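Long-range contacts in heat-inducible transcription repressor HrcA (Thermotoga maritima, PDB 1STZ), which probably represses class I heat shock genes, the grpE-dnaK-dnaJ and groELS operons, by binding DNA: residues A[26-30]-A[76-80]; A[117-123]-A[137-141]; A[289-293]-A[317-321]. All blocks are in the same frame, centred on the assembly; numbering follows the deposited sequence.

Overall arrangement
The three contacts follow one another along the chain, each closing before the next opens. Contact 1 lies in the N-terminal winged-helix region, where helix 17-33 meets strand 78-79. Contacts 2 and 3 lie in the C-terminal region and reach the same five-stranded antiparallel sheet. Contact 2 sets helix 116-131 against strand 134-138, and contact 3 sets helix 314-334 against strand 287-296. Their centres are 15 Å apart, with nearest atoms about 7 Å apart. The centre of contact 1 is 36 Å from that of contact 2. The probable DNA-binding part is a distinct unit, but it adjoins the C-terminal region near contact 3, with nearest atoms about 9 Å apart.

Contact 1: A[26-30]-A[76-80]; sequences IVREY and GRIPT
Y30 and P79 meet where the first helix of a winged-helix fold, 17-33, packs on the short second strand of the wing, 78-79. Such folds commonly bind DNA, consistent with a repressor. P79 CD and I78 CG2 lie over one and the same face of the tyrosine ring. P79 CG is 3.4 Å from Y30 CD2. I78 CG2 sits 4.2 Å from the centroid of the Y30 ring and 25° off the normal, a CH-pi contact displaced toward the rim. Y30 has CG anti to its own N (chi1 176°), which puts the ring across P79 and I78. With Y30 cut back to an alanine, I78 CG2 and P79 would probably lose the ring they rest on, leaving a gap between helix and strand. I26 adds a looser touch near P79 CD. No hydrogen bond crosses the contact. Outward, V27 and P79 both lie on L84 of helix 81-94, and I26 packs on M59 and L62 of helix 52-64. I78 is paired through its backbone with Y69 of the other wing strand. One turn back from Y30, V27 CG2 lies 3.8 Å from P79 CB.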
# COMPACT_ATOMS: atom_id res chain seq x y z
N ILE A 26 10.21 -30.97 -9.50
CA ILE A 26 10.35 -31.53 -8.16
C ILE A 26 10.58 -30.42 -7.13
O ILE A 26 9.88 -30.35 -6.13
CB ILE A 26 11.52 -32.56 -8.12
CG1 ILE A 26 11.10 -33.86 -8.81
CG2 ILE A 26 11.97 -32.86 -6.69
CD1 ILE A 26 12.25 -34.71 -9.30
N VAL A 27 11.56 -29.55 -7.40
CA VAL A 27 11.91 -28.46 -6.50
C VAL A 27 10.75 -27.48 -6.35
O VAL A 27 10.43 -27.07 -5.25
CB VAL A 27 13.17 -27.71 -6.97
CG1 VAL A 27 13.48 -26.56 -6.03
CG2 VAL A 27 14.37 -28.64 -7.01
N ARG A 28 10.11 -27.14 -7.45
CA ARG A 28 8.98 -26.23 -7.43
C ARG A 28 7.83 -26.83 -6.62
O ARG A 28 7.20 -26.16 -5.81
CB ARG A 28 8.50 -25.96 -8.87
CG ARG A 28 7.47 -24.87 -8.99
CD ARG A 28 6.69 -24.93 -10.29
NE ARG A 28 7.31 -24.15 -11.37
CZ ARG A 28 7.29 -22.82 -11.44
NH1 ARG A 28 6.71 -22.09 -10.49
NH2 ARG A 28 7.87 -22.19 -12.47
N GLU A 29 7.56 -28.11 -6.85
CA GLU A 29 6.55 -28.82 -6.09
C GLU A 29 6.92 -28.94 -4.61
O GLU A 29 6.05 -28.84 -3.75
CB GLU A 29 6.29 -30.21 -6.69
CG GLU A 29 5.18 -31.00 -6.02
CD GLU A 29 3.82 -30.32 -6.07
OE1 GLU A 29 2.91 -30.75 -5.34
OE2 GLU A 29 3.66 -29.35 -6.85
N TYR A 30 8.20 -29.11 -4.30
CA TYR A 30 8.62 -29.28 -2.90
C TYR A 30 8.46 -27.98 -2.11
O TYR A 30 8.02 -27.99 -0.97
CB TYR A 30 10.07 -29.74 -2.82
CG TYR A 30 10.60 -29.85 -1.41
CD1 TYR A 30 10.09 -30.78 -0.52
CD2 TYR A 30 11.64 -29.03 -0.99
CE1 TYR A 30 10.58 -30.88 0.79
CE2 TYR A 30 12.14 -29.13 0.30
CZ TYR A 30 11.61 -30.04 1.18
OH TYR A 30 12.13 -30.12 2.44
N GLY A 76 8.79 -40.72 -2.89
CA GLY A 76 9.12 -39.34 -3.19
C GLY A 76 10.55 -38.95 -2.86
O GLY A 76 11.26 -39.63 -2.12
N ARG A 77 10.97 -37.82 -3.42
CA ARG A 77 12.32 -37.31 -3.26
C ARG A 77 12.29 -35.85 -2.83
O ARG A 77 11.29 -35.16 -2.97
CB ARG A 77 13.09 -37.48 -4.57
CG ARG A 77 13.22 -38.95 -5.04
CD ARG A 77 13.98 -39.83 -4.05
NE ARG A 77 14.29 -41.18 -4.52
CZ ARG A 77 13.51 -42.25 -4.34
NH1 ARG A 77 12.32 -42.15 -3.75
NH2 ARG A 77 13.92 -43.44 -4.78
N ILE A 78 13.41 -35.39 -2.28
CA ILE A 78 13.51 -34.03 -1.75
C ILE A 78 14.79 -33.41 -2.32
O ILE A 78 15.82 -34.07 -2.37
CB ILE A 78 13.59 -34.10 -0.20
CG1 ILE A 78 12.21 -34.41 0.37
CG2 ILE A 78 14.10 -32.79 0.40
CD1 ILE A 78 12.20 -34.58 1.90
N PRO A 79 14.74 -32.15 -2.74
CA PRO A 79 15.96 -31.51 -3.24
C PRO A 79 17.07 -31.40 -2.18
O PRO A 79 16.79 -31.17 -1.03
CB PRO A 79 15.49 -30.10 -3.65
CG PRO A 79 14.16 -29.92 -3.03
CD PRO A 79 13.57 -31.26 -2.83
N THR A 80 18.31 -31.61 -2.61
CA THR A 80 19.48 -31.26 -1.82
C THR A 80 19.77 -29.79 -1.99
O THR A 80 19.09 -29.11 -2.74
CB THR A 80 20.69 -32.08 -2.29
OG1 THR A 80 21.01 -31.72 -3.63
CG2 THR A 80 20.37 -33.58 -2.33

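Contact 2: A[117-123]-A[137-141]; sequences EKVLFLA and IERPN
L120 and I137 are the nearest backbone pair, with CA atoms 7.3 Å apart where helix 116-131 passes the end of strand 134-138. Both first bonds point toward the other segment, and the side chains cross obliquely, L120 CD2 meeting I137 CG2 at 4.0 Å. The two branches of the leucine divide the work. CD2 takes the isoleucine, while L120 CD1 reaches P140 CD tip to tip, also at 4.0 Å. I137 CD1 lies against the helix, 3.6 Å from L120 O and near A123 CB. The torsions of I137 explain this: CG1 is anti to the carbonyl carbon (chi1 -57°), and the chain then runs on extended to CD1.

At E117, the first residue of 117-123, the contact turns polar. R139 grips E117 side-on in a salt bridge. R139 NH2 gives a bond of 2.8 Å to E117 OE1, and R139 NE one of 2.9 Å to E117 OE2. Both bonds are nearly straight. Each oxygen is met on its syn side, somewhat out of the carboxylate plane. The acid lies at the guanidinium edge, and the two flat groups are turned 24° apart. Two bonds fix the rotation of both groups. R139 NH1 is held separately by E229 O.

The contact belongs to the HrcA C-terminal domain, a family placed in the GAF clan. L120, I137 and P140 share Y294 of strand 287-296. L120 also touches F332, and A123 touches I324 and L328, all of helix 314-334. Helices 116-131 and 314-334 lie next to each other, both against the sheet.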
# COMPACT_ATOMS: atom_id res chain seq x y z
N GLU A 117 16.37 6.85 8.86
CA GLU A 117 15.99 5.76 9.75
C GLU A 117 14.61 5.21 9.41
O GLU A 117 14.41 4.00 9.35
CB GLU A 117 16.07 6.21 11.21
CG GLU A 117 15.61 5.19 12.25
CD GLU A 117 16.45 3.91 12.27
OE1 GLU A 117 15.91 2.87 12.71
OE2 GLU A 117 17.63 3.93 11.85
N LYS A 118 13.67 6.12 9.15
CA LYS A 118 12.32 5.73 8.76
C LYS A 118 12.31 5.05 7.36
O LYS A 118 11.50 4.14 7.11
CB LYS A 118 11.40 6.96 8.79
CG LYS A 118 9.96 6.69 8.38
CD LYS A 118 9.25 5.76 9.36
CE LYS A 118 7.76 5.63 9.02
NZ LYS A 118 6.93 5.36 10.23
N VAL A 119 13.20 5.47 6.47
CA VAL A 119 13.28 4.85 5.15
C VAL A 119 13.79 3.41 5.28
O VAL A 119 13.25 2.52 4.65
CB VAL A 119 14.17 5.64 4.16
CG1 VAL A 119 14.34 4.84 2.89
CG2 VAL A 119 13.56 6.99 3.84
N LEU A 120 14.81 3.19 6.11
CA LEU A 120 15.32 1.85 6.38
C LEU A 120 14.25 0.99 7.07
O LEU A 120 14.13 -0.20 6.79
CB LEU A 120 16.58 1.90 7.25
CG LEU A 120 17.80 2.61 6.66
CD1 LEU A 120 18.97 2.59 7.65
CD2 LEU A 120 18.20 2.05 5.30
N PHE A 121 13.49 1.60 7.97
CA PHE A 121 12.40 0.93 8.68
C PHE A 121 11.34 0.40 7.71
O PHE A 121 10.89 -0.74 7.83
CB PHE A 121 11.72 1.89 9.68
CG PHE A 121 10.61 1.24 10.48
CD1 PHE A 121 9.29 1.33 10.07
CD2 PHE A 121 10.89 0.49 11.62
CE1 PHE A 121 8.27 0.71 10.80
CE2 PHE A 121 9.87 -0.13 12.36
CZ PHE A 121 8.57 -0.02 11.94
N LEU A 122 10.93 1.24 6.76
CA LEU A 122 9.93 0.86 5.79
C LEU A 122 10.44 -0.23 4.86
O LEU A 122 9.72 -1.17 4.56
CB LEU A 122 9.46 2.05 4.97
CG LEU A 122 8.66 3.07 5.78
CD1 LEU A 122 8.57 4.39 5.02
CD2 LEU A 122 7.26 2.53 6.09
N ALA A 123 11.67 -0.09 4.40
CA ALA A 123 12.28 -1.08 3.52
C ALA A 123 12.38 -2.45 4.18
O ALA A 123 11.98 -3.45 3.58
CB ALA A 123 13.67 -0.60 3.02
N ILE A 137 19.19 -4.88 8.16
CA ILE A 137 19.76 -3.80 7.37
C ILE A 137 20.82 -3.09 8.22
O ILE A 137 20.51 -2.56 9.27
CB ILE A 137 18.70 -2.79 6.95
CG1 ILE A 137 17.58 -3.48 6.16
CG2 ILE A 137 19.32 -1.66 6.11
CD1 ILE A 137 16.55 -2.56 5.60
N GLU A 138 22.05 -3.08 7.73
CA GLU A 138 23.11 -2.31 8.32
C GLU A 138 22.85 -0.79 8.16
O GLU A 138 22.75 -0.30 7.03
CB GLU A 138 24.43 -2.70 7.67
CG GLU A 138 25.66 -2.34 8.47
CD GLU A 138 26.95 -2.75 7.79
OE1 GLU A 138 26.99 -2.94 6.55
OE2 GLU A 138 27.97 -2.86 8.52
N ARG A 139 22.71 -0.07 9.28
CA ARG A 139 22.58 1.39 9.30
C ARG A 139 23.88 2.06 8.82
O ARG A 139 24.96 1.48 8.94
CB ARG A 139 22.24 1.89 10.72
CG ARG A 139 20.93 1.37 11.27
CD ARG A 139 20.54 1.95 12.63
NE ARG A 139 19.12 1.73 12.92
CZ ARG A 139 18.61 0.74 13.66
NH1 ARG A 139 19.37 -0.20 14.21
NH2 ARG A 139 17.30 0.69 13.84
N PRO A 140 23.82 3.28 8.32
CA PRO A 140 25.04 3.96 7.90
C PRO A 140 26.01 4.05 9.09
O PRO A 140 25.59 4.27 10.23
CB PRO A 140 24.54 5.35 7.49
CG PRO A 140 23.12 5.14 7.15
CD PRO A 140 22.63 4.12 8.13
N ASN A 141 27.30 3.85 8.83
CA ASN A 141 28.30 3.86 9.88
C ASN A 141 28.43 5.27 10.45
O ASN A 141 28.60 6.22 9.72
CB ASN A 141 29.64 3.38 9.31
CG ASN A 141 30.62 2.92 10.39
OD1 ASN A 141 30.71 3.51 11.48
ND2 ASN A 141 31.38 1.87 10.08

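Contact 3: A[289-293]-A[317-321]; sequences VFSGK and NHRVF
F290 and F321 are brought together by different first torsions. F290 has CG anti to its carbonyl carbon (chi1 -80°), which sends its ring toward helix 314-334. F321 has CG anti to its backbone N (chi1 -172°), which lays its ring against strand 287-296. F290 CB sits over the centre of the F321 ring, 3.8 Å from the centroid and nearly along the normal, a CH-pi contact. The two rings themselves are oblique, with planes at 41°. The F290 ring runs on to the helix, where CE1 meets N317 CB at 3.7 Å and CE2 meets H318 CA at 3.8 Å. Its plane is nearly perpendicular to the N317 amide, which turns to T312. F321 CZ lies 3.5 Å from F290 O, and G292 N is at the ring edge. A CB at G292 would come tight against F321 CE2, consistent with glycine giving the ring room. This joins a helix to the sheet of the C-terminal domain, assigned to the GAF clan. L306 and L127 also touch F321. R319 makes a salt bridge to E180 of the second subunit, so the helix also reaches the subunit interface. With no hydrogen bond across it, the contact rests on apolar and CH-pi packing of F290 and F321.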
# COMPACT_ATOMS: atom_id res chain seq x y z
N VAL A 289 20.21 -17.20 2.60
CA VAL A 289 20.37 -15.76 2.79
C VAL A 289 20.59 -15.04 1.48
O VAL A 289 21.51 -15.38 0.76
CB VAL A 289 21.65 -15.37 3.56
CG1 VAL A 289 21.41 -14.09 4.38
CG2 VAL A 289 22.20 -16.49 4.33
N PHE A 290 19.79 -14.04 1.20
CA PHE A 290 20.08 -13.06 0.17
C PHE A 290 20.85 -11.92 0.79
O PHE A 290 20.52 -11.46 1.87
CB PHE A 290 18.82 -12.51 -0.48
CG PHE A 290 18.21 -13.42 -1.50
CD1 PHE A 290 17.37 -14.42 -1.13
CD2 PHE A 290 18.53 -13.29 -2.84
CE1 PHE A 290 16.81 -15.28 -2.08
CE2 PHE A 290 17.97 -14.15 -3.79
CZ PHE A 290 17.11 -15.13 -3.40
N SER A 291 21.89 -11.48 0.13
CA SER A 291 22.64 -10.35 0.60
C SER A 291 23.03 -9.44 -0.55
O SER A 291 23.07 -9.85 -1.72
CB SER A 291 23.86 -10.83 1.38
OG SER A 291 24.79 -11.49 0.53
N GLY A 292 23.28 -8.19 -0.19
CA GLY A 292 23.65 -7.15 -1.14
C GLY A 292 23.91 -5.85 -0.39
O GLY A 292 23.67 -5.77 0.81
N LYS A 293 24.37 -4.83 -1.08
CA LYS A 293 24.61 -3.53 -0.47
C LYS A 293 23.74 -2.47 -1.10
O LYS A 293 23.36 -2.59 -2.26
CB LYS A 293 26.07 -3.14 -0.62
CG LYS A 293 27.05 -4.15 -0.08
CD LYS A 293 28.43 -3.55 0.01
CE LYS A 293 29.49 -4.57 0.37
NZ LYS A 293 29.90 -5.34 -0.82
N ASN A 317 11.61 -13.96 -3.81
CA ASN A 317 12.54 -13.35 -2.86
C ASN A 317 13.61 -12.51 -3.56
O ASN A 317 13.98 -11.44 -3.07
CB ASN A 317 13.23 -14.40 -1.97
CG ASN A 317 12.27 -15.12 -1.06
OD1 ASN A 317 11.09 -14.78 -0.96
ND2 ASN A 317 12.77 -16.14 -0.39
N HIS A 318 14.12 -13.01 -4.67
CA HIS A 318 15.11 -12.31 -5.49
C HIS A 318 14.52 -11.02 -6.02
O HIS A 318 15.14 -9.96 -5.94
CB HIS A 318 15.59 -13.14 -6.68
CG HIS A 318 16.60 -12.43 -7.52
ND1 HIS A 318 16.28 -11.82 -8.71
CD2 HIS A 318 17.91 -12.19 -7.31
CE1 HIS A 318 17.35 -11.23 -9.20
NE2 HIS A 318 18.36 -11.44 -8.37
N ARG A 319 13.32 -11.11 -6.57
CA ARG A 319 12.66 -9.96 -7.16
C ARG A 319 12.42 -8.85 -6.13
O ARG A 319 12.68 -7.69 -6.41
CB ARG A 319 11.35 -10.40 -7.76
CG ARG A 319 10.48 -9.33 -8.35
CD ARG A 319 9.01 -9.68 -8.27
NE ARG A 319 8.81 -11.05 -8.68
CZ ARG A 319 7.96 -11.92 -8.16
NH1 ARG A 319 7.11 -11.60 -7.20
NH2 ARG A 319 7.94 -13.14 -8.65
N VAL A 320 11.88 -9.22 -4.98
CA VAL A 320 11.54 -8.27 -3.94
C VAL A 320 12.81 -7.64 -3.35
O VAL A 320 12.83 -6.45 -3.10
CB VAL A 320 10.71 -8.94 -2.82
CG1 VAL A 320 10.54 -8.02 -1.65
CG2 VAL A 320 9.37 -9.32 -3.33
N PHE A 321 13.87 -8.44 -3.20
CA PHE A 321 15.10 -8.01 -2.55
C PHE A 321 15.80 -7.03 -3.44
O PHE A 321 16.14 -5.95 -3.02
CB PHE A 321 15.98 -9.21 -2.28
CG PHE A 321 17.21 -8.94 -1.44
CD1 PHE A 321 17.17 -9.06 -0.07
CD2 PHE A 321 18.44 -8.68 -2.05
CE1 PHE A 321 18.30 -8.89 0.70
CE2 PHE A 321 19.59 -8.50 -1.28
CZ PHE A 321 19.52 -8.58 0.09